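Local coordinates for protein monooxygenase (Agrobacterium tumefaciens, PDB 2I7G) that probably catalyses a flavin-dependent oxidation with molecular oxygen, as in other luciferase-like monooxygenases, on a substrate that is not established, at residues L26-D31 against Q333-L338; D59-D64 against G347-G352; V119-N124 against V185-L190; A155-L160 against T175-I180; D234-A239 against L250-N255. All blocks are in the same frame, centred on the assembly; numbering follows the deposited sequence.

All five contacts belong to a TIM barrel or its inserted chain. Interactions 1 and 2 meet at the seam of the first and last strands and helices. Their centres are 15 Å apart, and Ile-348 of interaction 2 packs on Leu-26 of interaction 1. Interaction 5 lies on the opposite side of the chain's centre from interaction 1, about 25 Å away between centres, yet Tyr-27 OH touches Asn-255 CB at 3.6 Å. Interaction 4 lies between strands 127-131 and 196-200; interaction 3 ties the loop before strand 196-200 to barrel helix 109-122. Their centres are 22 Å apart; both reach the second subunit. Interaction 1 is at the strand ends where TIM barrels usually carry the active site.

Interaction 1 of 5, residues L26-D31 against Q333-L338; sequences LYTFAD and QMAIGL
Strands 23-28 and 329-333 close the TIM barrel as parallel neighbours, and Tyr-27 meets Gln-333 where they run out. Gln-333 CB lies over one face of the Tyr-27 ring, offset toward the rim, in a CH-pi contact 3.7 Å from CB to the centroid. The ring gets there because Tyr-27 CG stands between its backbone N and carbonyl carbon (chi1 71°). Just beyond, a water joins Tyr-27 O to Met-334 N (a selenomethionine), at 2.9 Å from each. Thr-28 OG1 donates to Ala-335 O at 2.9 Å, in the carbonyl plane and on a lone pair. The same OG1 accepts from Ala-30 N in an ST turn, so the hydroxyl bonds both to its own turn and to the facing loop. Further on, Gly-337 N donates to Asp-31 OD1 at 2.9 Å. It comes from above the carboxylate, 69° out of its plane. Arg-281 makes a salt bridge to that oxygen, so OD1 is held twice. A second water links Phe-29 N, Asp-31 OD2 and Ala-335 O. Arg-47 and Leu-51 of helix 40-60 pack on Thr-28, Ile-344 of helix 341-363 packs on Ala-335, and His-257 of strand 252-260 touches Gln-333.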
# COMPACT_ATOMS: atom_id res chain seq x y z
N LEU B 26 0.81 17.65 10.50
CA LEU B 26 0.55 16.70 11.59
C LEU B 26 1.27 15.41 11.25
O LEU B 26 1.47 15.11 10.07
CB LEU B 26 -0.93 16.34 11.69
CG LEU B 26 -1.84 17.45 12.27
CD1 LEU B 26 -3.32 17.26 11.87
CD2 LEU B 26 -1.64 17.51 13.78
N TYR B 27 1.65 14.66 12.28
CA TYR B 27 2.04 13.24 12.07
C TYR B 27 1.55 12.38 13.21
O TYR B 27 1.33 12.89 14.31
CB TYR B 27 3.53 13.07 11.77
CG TYR B 27 4.49 13.30 12.92
CD1 TYR B 27 5.24 12.24 13.45
CD2 TYR B 27 4.66 14.58 13.47
CE1 TYR B 27 6.15 12.46 14.48
CE2 TYR B 27 5.55 14.80 14.53
CZ TYR B 27 6.28 13.73 15.03
OH TYR B 27 7.17 13.94 16.06
N THR B 28 1.40 11.07 12.97
CA THR B 28 0.96 10.16 14.04
C THR B 28 1.50 8.77 13.72
O THR B 28 1.85 8.49 12.54
CB THR B 28 -0.59 10.18 14.23
OG1 THR B 28 -1.00 9.28 15.29
CG2 THR B 28 -1.29 9.74 12.94
N PHE B 29 1.51 7.93 14.76
CA PHE B 29 1.87 6.54 14.65
C PHE B 29 0.63 5.64 14.66
O PHE B 29 0.77 4.40 14.46
CB PHE B 29 2.81 6.13 15.80
CG PHE B 29 4.12 6.90 15.83
CD1 PHE B 29 4.59 7.56 14.69
CD2 PHE B 29 4.88 6.95 17.00
CE1 PHE B 29 5.82 8.24 14.70
CE2 PHE B 29 6.08 7.63 17.04
CZ PHE B 29 6.57 8.30 15.90
N ALA B 30 -0.54 6.26 14.90
CA ALA B 30 -1.82 5.55 14.91
C ALA B 30 -1.79 4.46 15.98
O ALA B 30 -1.97 3.27 15.71
CB ALA B 30 -2.12 4.97 13.51
N ASP B 31 -1.57 4.90 17.22
CA ASP B 31 -1.63 4.08 18.44
C ASP B 31 -3.01 3.45 18.59
O ASP B 31 -4.03 4.06 18.30
CB ASP B 31 -1.36 4.98 19.66
CG ASP B 31 -0.13 5.92 19.46
OD1 ASP B 31 0.67 6.04 20.41
OD2 ASP B 31 0.06 6.50 18.37
N GLN B 333 2.80 16.14 16.48
CA GLN B 333 2.19 14.84 16.80
C GLN B 333 1.34 15.01 18.06
O GLN B 333 1.88 15.22 19.16
CB GLN B 333 3.26 13.75 16.99
CG GLN B 333 2.66 12.41 17.41
CD GLN B 333 3.69 11.28 17.47
OE1 GLN B 333 4.45 11.04 16.52
NE2 GLN B 333 3.67 10.55 18.53
N MSE B 334 0.02 14.99 17.87
CA MSE B 334 -0.96 15.11 18.97
C MSE B 334 -1.59 13.75 19.29
O MSE B 334 -1.78 13.38 20.46
CB MSE B 334 -2.10 16.08 18.58
CG MSE B 334 -1.65 17.45 18.10
SE MSE B 334 -3.16 18.70 17.81
CE MSE B 334 -4.06 17.78 16.38
N ALA B 335 -1.95 13.02 18.23
CA ALA B 335 -2.73 11.77 18.40
C ALA B 335 -1.74 10.71 18.90
O ALA B 335 -1.03 10.06 18.09
CB ALA B 335 -3.37 11.37 17.08
N ILE B 336 -1.66 10.60 20.23
CA ILE B 336 -0.70 9.71 20.93
C ILE B 336 -1.48 8.84 21.90
O ILE B 336 -2.51 9.28 22.43
CB ILE B 336 0.35 10.56 21.68
CG1 ILE B 336 1.17 11.39 20.69
CG2 ILE B 336 1.33 9.70 22.51
CD1 ILE B 336 1.94 12.48 21.38
N GLY B 337 -1.03 7.60 22.12
CA GLY B 337 -1.67 6.70 23.08
C GLY B 337 -3.18 6.61 22.84
O GLY B 337 -3.65 6.42 21.71
N LEU B 338 -3.95 6.75 23.91
CA LEU B 338 -5.39 6.57 23.83
C LEU B 338 -6.11 7.92 23.89
O LEU B 338 -7.23 8.00 24.41
CB LEU B 338 -5.88 5.64 24.96
CG LEU B 338 -5.16 4.28 25.13
CD1 LEU B 338 -5.84 3.38 26.17
CD2 LEU B 338 -5.00 3.59 23.76
O HOH W 1 -1.13 13.90 15.40
O HOH W 2 1.27 8.78 17.47
O HOH W 3 -5.86 4.94 20.10
O HOH W 4 -2.73 7.80 17.78

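Interaction 2 of 5, residues D59-D64 against G347-G352; sequences DQVGLD and GIELYG
The Tyr-351 ring carries Leu-63 CD2 over the centre of one face. This is a CH-pi contact, 3.9 Å from CD2 to the ring centroid and only 4° off the ring normal. The contact sets the turn that ends helix 40-60, the first helix of the TIM barrel, against helix 341-363, the last. The other methyl, Leu-63 CD1, lies 3.7 Å from Tyr-351 CD2, so both branches of the leucine meet the ring. The two side chains cross at about a right angle. At the far end of the ring the hydroxyl is hydrogen-bonded to Gly-25 O of strand 23-28. Helix 40-60 ends in a Schellman motif at Gly-62, which has positive phi, and the chain then turns to bring Leu-63 inward. Leu-63 CD1 also meets Ile-348 CG2 at 4.2 Å. Both residues pack on Leu-26, in the strand beneath the helices. At the other end Val-61 lies against Gly-352, where the helix bears no side chain. The two CA atoms come within 4.9 Å, and Val-61 CG2 rests 3.7 Å from Gly-352 CA. A water donates to both carbonyls here, to Val-61 O at 2.7 Å and to Gly-352 O at 2.8 Å.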
# COMPACT_ATOMS: atom_id res chain seq x y z
N ASP B 59 -6.93 18.03 5.79
CA ASP B 59 -7.03 18.50 4.41
C ASP B 59 -8.03 19.66 4.29
O ASP B 59 -7.74 20.73 3.69
CB ASP B 59 -7.45 17.31 3.52
CG ASP B 59 -7.50 17.66 2.05
OD1 ASP B 59 -6.45 18.16 1.55
OD2 ASP B 59 -8.56 17.43 1.40
N GLN B 60 -9.22 19.43 4.81
CA GLN B 60 -10.34 20.39 4.74
C GLN B 60 -10.02 21.73 5.40
O GLN B 60 -10.41 22.80 4.87
CB GLN B 60 -11.62 19.79 5.34
CG GLN B 60 -12.24 18.69 4.46
CD GLN B 60 -13.18 17.73 5.23
OE1 GLN B 60 -13.37 17.85 6.45
NE2 GLN B 60 -13.75 16.76 4.51
N VAL B 61 -9.28 21.70 6.51
CA VAL B 61 -8.98 22.95 7.21
C VAL B 61 -7.69 23.58 6.72
O VAL B 61 -7.24 24.57 7.29
CB VAL B 61 -8.93 22.77 8.73
CG1 VAL B 61 -10.31 22.28 9.24
CG2 VAL B 61 -7.76 21.82 9.17
N GLY B 62 -7.08 23.00 5.70
CA GLY B 62 -5.96 23.64 5.01
C GLY B 62 -4.57 23.42 5.60
O GLY B 62 -3.65 24.20 5.30
N LEU B 63 -4.40 22.36 6.39
CA LEU B 63 -3.06 21.97 6.85
C LEU B 63 -2.26 21.39 5.66
O LEU B 63 -2.84 20.84 4.69
CB LEU B 63 -3.13 21.00 8.02
CG LEU B 63 -3.65 21.75 9.27
CD1 LEU B 63 -3.98 20.64 10.31
CD2 LEU B 63 -2.62 22.81 9.79
N ASP B 64 -0.94 21.55 5.73
CA ASP B 64 -0.08 21.36 4.56
C ASP B 64 0.43 19.96 4.37
O ASP B 64 0.68 19.54 3.24
CB ASP B 64 1.11 22.32 4.63
CG ASP B 64 0.66 23.78 4.61
OD1 ASP B 64 -0.01 24.17 3.62
OD2 ASP B 64 0.94 24.50 5.59
N GLY B 347 -8.70 19.44 18.13
CA GLY B 347 -7.33 19.97 18.04
C GLY B 347 -6.95 20.25 16.59
O GLY B 347 -6.34 21.28 16.27
N ILE B 348 -7.35 19.34 15.70
CA ILE B 348 -7.03 19.52 14.28
C ILE B 348 -7.77 20.74 13.71
O ILE B 348 -7.19 21.59 12.98
CB ILE B 348 -7.37 18.26 13.47
CG1 ILE B 348 -6.35 17.14 13.77
CG2 ILE B 348 -7.29 18.55 11.96
CD1 ILE B 348 -6.81 15.75 13.26
N GLU B 349 -9.06 20.84 14.04
CA GLU B 349 -9.84 22.01 13.66
C GLU B 349 -9.19 23.31 14.13
O GLU B 349 -8.99 24.23 13.34
CB GLU B 349 -11.29 21.91 14.17
CG GLU B 349 -12.07 23.20 13.96
CD GLU B 349 -13.42 23.02 13.27
OE1 GLU B 349 -13.48 22.34 12.21
OE2 GLU B 349 -14.41 23.60 13.76
N LEU B 350 -8.84 23.37 15.42
CA LEU B 350 -8.18 24.58 15.97
C LEU B 350 -6.82 24.85 15.32
O LEU B 350 -6.46 26.01 15.06
CB LEU B 350 -8.05 24.47 17.49
CG LEU B 350 -9.38 24.56 18.25
CD1 LEU B 350 -9.08 24.21 19.70
CD2 LEU B 350 -10.07 25.95 18.12
N TYR B 351 -6.07 23.77 15.07
CA TYR B 351 -4.78 23.88 14.38
C TYR B 351 -4.94 24.56 12.99
O TYR B 351 -4.27 25.56 12.69
CB TYR B 351 -4.17 22.47 14.29
CG TYR B 351 -2.72 22.38 13.85
CD1 TYR B 351 -1.88 23.52 13.82
CD2 TYR B 351 -2.19 21.14 13.46
CE1 TYR B 351 -0.52 23.40 13.40
CE2 TYR B 351 -0.83 21.01 13.07
CZ TYR B 351 -0.02 22.14 13.04
OH TYR B 351 1.30 22.00 12.66
N GLY B 352 -5.86 24.06 12.16
CA GLY B 352 -6.02 24.60 10.80
C GLY B 352 -6.70 25.95 10.77
O GLY B 352 -6.34 26.81 9.95
O HOH W 5 -4.92 25.95 7.70

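Interaction 3 of 5, residues V119-N124 against V185-L190; sequences VDLLSN and VYPRPL
Asp-120 OD1 is gripped by hydrogen bonds to Gln-191 NE2 and Ala-127 N, while OD2 of the same acid turns to Leu-190. OD2 accepts from Leu-190 N at 2.8 Å, but the bond is bent to 126° at the hydrogen and counts as weak. Asp-120 CG lies anti to the backbone N (chi1 -156°), which carries the acid off the helix flank to the loop backbone. Pro-189 CB lies beside the acid, 3.4 Å from OD2. One residue on, Leu-121 reaches the loop with both methyls. CD1 packs on Pro-187 CG at 3.7 Å, and CD2 lies 3.5 Å from Arg-188 O. Pro-187 follows a cis peptide bond, and its CB and CG meet Leu-121 CD1. Arg-188 turns away from the contact. Its NH1 bonds to Val-185 O at 2.9 Å, with that oxygen almost in the guanidinium plane, and its NH2 bonds to Leu-164 O. At the helix end Val-119 O takes two bonds from one residue. Ser-123 N and Ser-123 OG, each 2.8 Å from Val-119 O, approach from opposite faces of the carbonyl plane. Leu-190 CD2 reaches the Asn-124 backbone. The second subunit borders the contact: Gly-41 of that chain packs on Leu-121 and Leu-190, and its Ser-79 OG bonds to Tyr-186 O. The helix end fits a Schellman motif with Asn-124 at positive phi. It is the end of barrel helix 109-122, lined by the loop that leads back to strand 196-200.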
# COMPACT_ATOMS: atom_id res chain seq x y z
N VAL B 119 1.10 6.04 -4.56
CA VAL B 119 0.39 7.06 -3.76
C VAL B 119 0.48 8.39 -4.50
O VAL B 119 -0.51 9.16 -4.53
CB VAL B 119 1.02 7.19 -2.37
CG1 VAL B 119 0.31 8.32 -1.61
CG2 VAL B 119 0.82 5.89 -1.56
N ASP B 120 1.65 8.67 -5.06
CA ASP B 120 1.83 9.90 -5.83
C ASP B 120 0.82 10.00 -6.99
O ASP B 120 0.24 11.06 -7.24
CB ASP B 120 3.25 10.06 -6.40
CG ASP B 120 3.58 11.50 -6.68
OD1 ASP B 120 3.36 12.34 -5.75
OD2 ASP B 120 4.02 11.80 -7.81
N LEU B 121 0.64 8.90 -7.71
CA LEU B 121 -0.32 8.87 -8.81
C LEU B 121 -1.77 9.02 -8.32
O LEU B 121 -2.55 9.79 -8.93
CB LEU B 121 -0.13 7.59 -9.63
CG LEU B 121 1.22 7.49 -10.37
CD1 LEU B 121 1.20 6.11 -11.08
CD2 LEU B 121 1.41 8.62 -11.39
N LEU B 122 -2.11 8.29 -7.26
CA LEU B 122 -3.46 8.36 -6.68
C LEU B 122 -3.80 9.76 -6.15
O LEU B 122 -4.99 10.15 -6.15
CB LEU B 122 -3.60 7.38 -5.51
CG LEU B 122 -3.60 5.89 -5.93
CD1 LEU B 122 -3.35 4.93 -4.69
CD2 LEU B 122 -4.90 5.54 -6.73
N SER B 123 -2.78 10.46 -5.66
CA SER B 123 -2.92 11.81 -5.03
C SER B 123 -2.63 13.00 -5.97
O SER B 123 -2.59 14.14 -5.53
CB SER B 123 -1.99 11.91 -3.81
OG SER B 123 -0.62 11.95 -4.23
N ASN B 124 -2.36 12.68 -7.24
CA ASN B 124 -2.02 13.69 -8.22
C ASN B 124 -0.81 14.56 -7.82
O ASN B 124 -0.83 15.77 -8.01
CB ASN B 124 -3.26 14.55 -8.51
CG ASN B 124 -4.37 13.74 -9.15
OD1 ASN B 124 -5.38 13.41 -8.51
ND2 ASN B 124 -4.15 13.36 -10.40
N VAL B 185 11.76 0.57 -13.26
CA VAL B 185 10.96 0.45 -12.04
C VAL B 185 9.68 1.24 -12.22
O VAL B 185 9.74 2.45 -12.47
CB VAL B 185 11.71 0.90 -10.76
CG1 VAL B 185 10.79 0.79 -9.52
CG2 VAL B 185 12.98 0.02 -10.59
N TYR B 186 8.54 0.56 -12.12
CA TYR B 186 7.24 1.14 -12.51
C TYR B 186 6.24 1.03 -11.33
O TYR B 186 6.37 0.13 -10.49
CB TYR B 186 6.69 0.39 -13.75
CG TYR B 186 7.67 0.49 -14.89
CD1 TYR B 186 7.85 1.71 -15.55
CD2 TYR B 186 8.52 -0.58 -15.18
CE1 TYR B 186 8.83 1.83 -16.57
CE2 TYR B 186 9.49 -0.48 -16.20
CZ TYR B 186 9.65 0.73 -16.86
OH TYR B 186 10.63 0.81 -17.82
N PRO B 187 5.21 1.91 -11.28
CA PRO B 187 4.97 3.00 -12.21
C PRO B 187 5.80 4.23 -11.84
O PRO B 187 6.21 4.39 -10.67
CB PRO B 187 3.48 3.32 -11.99
CG PRO B 187 3.26 3.08 -10.53
CD PRO B 187 4.16 1.84 -10.23
N ARG B 188 6.03 5.08 -12.84
CA ARG B 188 6.75 6.34 -12.57
C ARG B 188 5.79 7.30 -11.85
O ARG B 188 4.58 7.30 -12.12
CB ARG B 188 7.25 6.97 -13.89
CG ARG B 188 8.15 6.05 -14.73
CD ARG B 188 9.23 5.42 -13.84
NE ARG B 188 10.12 6.42 -13.25
CZ ARG B 188 11.09 6.14 -12.38
NH1 ARG B 188 11.26 4.89 -11.92
NH2 ARG B 188 11.88 7.14 -11.95
N PRO B 189 6.30 8.07 -10.88
CA PRO B 189 5.40 9.00 -10.19
C PRO B 189 5.02 10.17 -11.04
O PRO B 189 5.54 10.32 -12.18
CB PRO B 189 6.23 9.47 -8.99
CG PRO B 189 7.63 9.34 -9.40
CD PRO B 189 7.68 8.12 -10.34
N LEU B 190 4.15 11.02 -10.50
CA LEU B 190 3.81 12.27 -11.18
C LEU B 190 4.83 13.40 -10.96
O LEU B 190 5.21 14.11 -11.91
CB LEU B 190 2.40 12.69 -10.77
CG LEU B 190 1.57 13.67 -11.61
CD1 LEU B 190 1.50 13.37 -13.11
CD2 LEU B 190 0.18 13.61 -11.01

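Interaction 4 of 5, residues A155-L160 against T175-I180; sequences AEKLDL and TKHPAI
Glu-156 sets its CG anti to the carbonyl carbon (chi1 -74°) and then runs extended, so its carboxylate reaches the backbone at Thr-175 and Lys-176. A chi1 of -174° swings the His-177 ring away from its own backbone N and over to Leu-160. Glu-156 OE2 accepts from Thr-175 OG1 at 2.7 Å. Glu-156 OE1 accepts from Lys-176 N at 2.9 Å with an angle of 155° at the hydrogen. Both donors come on the syn side, somewhat out of the carboxylate plane. Thr-175 N lies between the two oxygens and gives each a weak bond. The loop held in this way connects strands 169-172 and 180-181, an antiparallel hairpin packed beside helix 150-166. Leu-160 CD2 lies over one face of the His-177 ring, a CH-pi contact 3.7 Å from CD2 to the centroid. Pro-178 CD covers the opposite face. The ring is also fixed by its nitrogens: ND1 donates to Pro-178 O at 2.8 Å, and NE2 is hydrogen-bonded to Asp-108 OD1. Leu-160 CD1 meets Ile-180 CD1 at 3.8 Å. Lys-157 NZ is bonded to Ser-105 O, Asp-107 O and Tyr-145 OH. A water donating to Lys-176 O at 2.6 Å is weakly linked to Lys-157 NZ.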
# COMPACT_ATOMS: atom_id res chain seq x y z
N ALA B 155 22.67 3.58 4.40
CA ALA B 155 23.44 4.25 3.36
C ALA B 155 23.15 3.67 1.98
O ALA B 155 22.86 4.40 1.03
CB ALA B 155 24.92 4.16 3.65
N GLU B 156 23.20 2.35 1.87
CA GLU B 156 23.04 1.70 0.56
C GLU B 156 21.60 1.85 0.09
O GLU B 156 21.34 2.14 -1.07
CB GLU B 156 23.41 0.21 0.63
CG GLU B 156 24.92 -0.01 0.74
CD GLU B 156 25.33 -1.44 0.46
OE1 GLU B 156 24.45 -2.25 0.07
OE2 GLU B 156 26.53 -1.76 0.64
N LYS B 157 20.66 1.66 1.00
CA LYS B 157 19.24 1.67 0.58
C LYS B 157 18.76 3.08 0.24
O LYS B 157 17.96 3.27 -0.68
CB LYS B 157 18.35 0.99 1.61
CG LYS B 157 18.57 -0.52 1.59
CD LYS B 157 17.80 -1.23 2.75
CE LYS B 157 17.84 -2.73 2.55
NZ LYS B 157 16.97 -3.45 3.53
N LEU B 158 19.29 4.05 0.95
CA LEU B 158 19.03 5.45 0.62
C LEU B 158 19.65 5.70 -0.74
O LEU B 158 18.99 6.34 -1.59
CB LEU B 158 19.58 6.40 1.69
CG LEU B 158 19.41 7.89 1.40
CD1 LEU B 158 17.94 8.26 1.16
CD2 LEU B 158 19.94 8.72 2.56
N ASP B 159 20.93 5.25 -0.97
CA ASP B 159 21.57 5.44 -2.27
C ASP B 159 20.71 4.81 -3.39
O ASP B 159 20.41 5.45 -4.41
CB ASP B 159 22.97 4.81 -2.28
CG ASP B 159 23.73 5.10 -3.55
OD1 ASP B 159 24.07 6.28 -3.77
OD2 ASP B 159 24.02 4.14 -4.29
N LEU B 160 20.25 3.56 -3.17
CA LEU B 160 19.30 2.98 -4.17
C LEU B 160 18.00 3.80 -4.38
O LEU B 160 17.60 4.12 -5.51
CB LEU B 160 19.02 1.53 -3.86
CG LEU B 160 18.01 0.82 -4.75
CD1 LEU B 160 18.41 0.94 -6.24
CD2 LEU B 160 17.98 -0.63 -4.25
N THR B 175 26.35 -4.10 -1.17
CA THR B 175 26.74 -5.25 -0.37
C THR B 175 25.58 -5.83 0.44
O THR B 175 25.65 -6.98 0.90
CB THR B 175 27.91 -4.91 0.60
OG1 THR B 175 27.44 -4.06 1.65
CG2 THR B 175 29.06 -4.20 -0.12
N LYS B 176 24.52 -5.04 0.66
CA LYS B 176 23.41 -5.43 1.55
C LYS B 176 22.07 -5.49 0.82
O LYS B 176 21.01 -5.51 1.47
CB LYS B 176 23.29 -4.43 2.73
CG LYS B 176 24.48 -4.32 3.65
CD LYS B 176 24.91 -5.67 4.22
CE LYS B 176 25.65 -5.51 5.53
NZ LYS B 176 26.44 -6.74 5.82
N HIS B 177 22.09 -5.49 -0.51
CA HIS B 177 20.88 -5.53 -1.33
C HIS B 177 21.27 -6.14 -2.68
O HIS B 177 22.36 -5.86 -3.19
CB HIS B 177 20.28 -4.12 -1.50
CG HIS B 177 18.95 -4.09 -2.22
ND1 HIS B 177 18.84 -4.22 -3.59
CD2 HIS B 177 17.69 -3.94 -1.76
CE1 HIS B 177 17.57 -4.16 -3.94
NE2 HIS B 177 16.85 -3.99 -2.85
N PRO B 178 20.40 -6.99 -3.26
CA PRO B 178 20.75 -7.54 -4.58
C PRO B 178 20.99 -6.48 -5.67
O PRO B 178 20.42 -5.37 -5.61
CB PRO B 178 19.54 -8.43 -4.94
CG PRO B 178 18.87 -8.70 -3.62
CD PRO B 178 19.11 -7.50 -2.76
N ALA B 179 21.82 -6.83 -6.64
CA ALA B 179 22.13 -5.95 -7.77
C ALA B 179 20.90 -5.76 -8.66
O ALA B 179 20.02 -6.63 -8.76
CB ALA B 179 23.29 -6.52 -8.58
N ILE B 180 20.82 -4.60 -9.31
CA ILE B 180 19.82 -4.40 -10.36
C ILE B 180 20.57 -4.06 -11.63
O ILE B 180 21.30 -3.08 -11.66
CB ILE B 180 18.84 -3.24 -10.01
CG1 ILE B 180 18.14 -3.55 -8.68
CG2 ILE B 180 17.80 -3.07 -11.10
CD1 ILE B 180 17.45 -2.29 -8.06
O HOH W 6 18.51 -5.84 1.92

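Interaction 5 of 5, residues D234-A239 against L250-N255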
# COMPACT_ATOMS: atom_id res chain seq x y z
N ASP B 234 22.94 24.25 12.23
CA ASP B 234 24.27 24.78 11.85
C ASP B 234 25.10 23.73 11.15
O ASP B 234 25.70 23.98 10.11
CB ASP B 234 25.10 25.25 13.09
CG ASP B 234 24.59 26.54 13.71
OD1 ASP B 234 23.64 27.14 13.14
OD2 ASP B 234 25.17 26.97 14.76
N LEU B 235 25.16 22.56 11.76
CA LEU B 235 25.97 21.48 11.26
C LEU B 235 25.47 20.97 9.91
O LEU B 235 26.27 20.68 9.02
CB LEU B 235 25.97 20.37 12.28
CG LEU B 235 26.82 19.14 12.08
CD1 LEU B 235 28.31 19.52 12.06
CD2 LEU B 235 26.50 18.25 13.27
N TYR B 236 24.14 20.85 9.77
CA TYR B 236 23.50 20.54 8.48
C TYR B 236 23.96 21.52 7.38
O TYR B 236 24.41 21.10 6.31
CB TYR B 236 21.99 20.66 8.70
CG TYR B 236 21.15 20.50 7.47
CD1 TYR B 236 21.14 19.30 6.76
CD2 TYR B 236 20.35 21.56 7.02
CE1 TYR B 236 20.34 19.13 5.61
CE2 TYR B 236 19.57 21.43 5.88
CZ TYR B 236 19.55 20.20 5.18
OH TYR B 236 18.75 20.05 4.08
N HIS B 237 23.80 22.81 7.63
CA HIS B 237 24.15 23.83 6.63
C HIS B 237 25.65 23.87 6.36
O HIS B 237 26.07 24.09 5.22
CB HIS B 237 23.63 25.22 7.05
CG HIS B 237 22.13 25.30 7.11
ND1 HIS B 237 21.34 25.12 6.00
CD2 HIS B 237 21.29 25.57 8.13
CE1 HIS B 237 20.07 25.23 6.34
NE2 HIS B 237 20.01 25.50 7.63
N GLU B 238 26.46 23.66 7.40
CA GLU B 238 27.94 23.68 7.24
C GLU B 238 28.40 22.46 6.43
O GLU B 238 29.24 22.58 5.54
CB GLU B 238 28.63 23.76 8.60
CG GLU B 238 30.16 23.71 8.60
CD GLU B 238 30.83 24.97 8.03
OE1 GLU B 238 30.13 25.95 7.65
OE2 GLU B 238 32.08 24.96 7.99
N ALA B 239 27.82 21.29 6.71
CA ALA B 239 28.10 20.11 5.90
C ALA B 239 27.70 20.35 4.46
O ALA B 239 28.44 19.96 3.53
CB ALA B 239 27.40 18.90 6.46
N LEU B 250 18.12 22.67 0.17
CA LEU B 250 18.08 22.42 1.59
C LEU B 250 16.73 22.85 2.15
O LEU B 250 16.23 23.95 1.85
CB LEU B 250 19.26 23.08 2.31
CG LEU B 250 20.64 22.85 1.67
CD1 LEU B 250 21.70 23.62 2.43
CD2 LEU B 250 20.96 21.35 1.58
N ARG B 251 16.13 21.97 2.94
CA ARG B 251 14.86 22.24 3.63
C ARG B 251 15.01 21.66 5.02
O ARG B 251 15.66 20.62 5.20
CB ARG B 251 13.65 21.58 2.92
CG ARG B 251 13.44 21.93 1.44
CD ARG B 251 12.66 23.24 1.27
NE ARG B 251 12.47 23.58 -0.13
CZ ARG B 251 13.30 24.34 -0.84
NH1 ARG B 251 13.04 24.59 -2.12
NH2 ARG B 251 14.39 24.85 -0.29
N THR B 252 14.40 22.32 6.00
CA THR B 252 14.44 21.80 7.36
C THR B 252 13.04 21.76 7.94
O THR B 252 12.18 22.63 7.67
CB THR B 252 15.38 22.64 8.26
OG1 THR B 252 14.94 24.00 8.26
CG2 THR B 252 16.87 22.57 7.76
N SER B 253 12.80 20.78 8.79
CA SER B 253 11.55 20.66 9.51
C SER B 253 11.90 20.39 10.98
O SER B 253 12.96 19.79 11.31
CB SER B 253 10.74 19.45 8.95
OG SER B 253 9.50 19.37 9.62
N ILE B 254 11.00 20.79 11.86
CA ILE B 254 11.05 20.26 13.23
C ILE B 254 9.79 19.42 13.48
O ILE B 254 8.68 19.78 13.06
CB ILE B 254 11.28 21.33 14.31
CG1 ILE B 254 10.08 22.29 14.43
CG2 ILE B 254 12.66 22.08 14.07
CD1 ILE B 254 10.23 23.37 15.54
N ASN B 255 9.99 18.28 14.14
CA ASN B 255 8.92 17.32 14.41
C ASN B 255 8.78 17.28 15.93
O ASN B 255 9.71 16.90 16.62
CB ASN B 255 9.34 15.93 13.93
CG ASN B 255 9.45 15.81 12.42
OD1 ASN B 255 9.28 16.77 11.68
ND2 ASN B 255 9.78 14.60 11.98
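Tyr-236 meets three successive residues leading into strand 252-260. Its CE2 lies 3.5 Å from Thr-252 CG2 and 3.9 Å from Leu-250 CB. Both groups approach the ring obliquely. Its hydroxyl reaches the backbone between them, where Arg-251 N makes a long, weak hydrogen bond to Tyr-236 OH, 3.4 Å long and 139° at the hydrogen. Leu-250 and Tyr-236 run alongside each other in opposite senses, and Leu-250 CD2 lies 3.6 Å from Tyr-236 OH. The other leucine methyl goes to His-237. Leu-250 CD1 lies at the edge of that ring, near its plane and 3.9 Å from ND1. Tyr-236 CD2 sits over one face of the His-237 ring. Leu-250 thus meets Tyr-236 with CB and CD2, and His-237 with CD1. The tyrosine reaches this far because chi1 is 175°, which points CG away from the backbone N and carries the ring to the strand.

Outside this shell, the hydroxyl has its stronger bond to Leu-215 O. Val-217 and Val-207 pack on the tyrosine as well. Thr-252 is held by its N, bonded to Asp-328 OD2, and its side chain touches Phe-233 of the same helix. The contact thus joins helix 230-242 to the strand that follows it, within the beta-alpha-beta crossover 217-220, 230-242, 252-260 of the barrel. The chemistry is mainly apolar. The weak Arg-251 bond probably adds little, and the hydroxyl is placed chiefly by Leu-215 O.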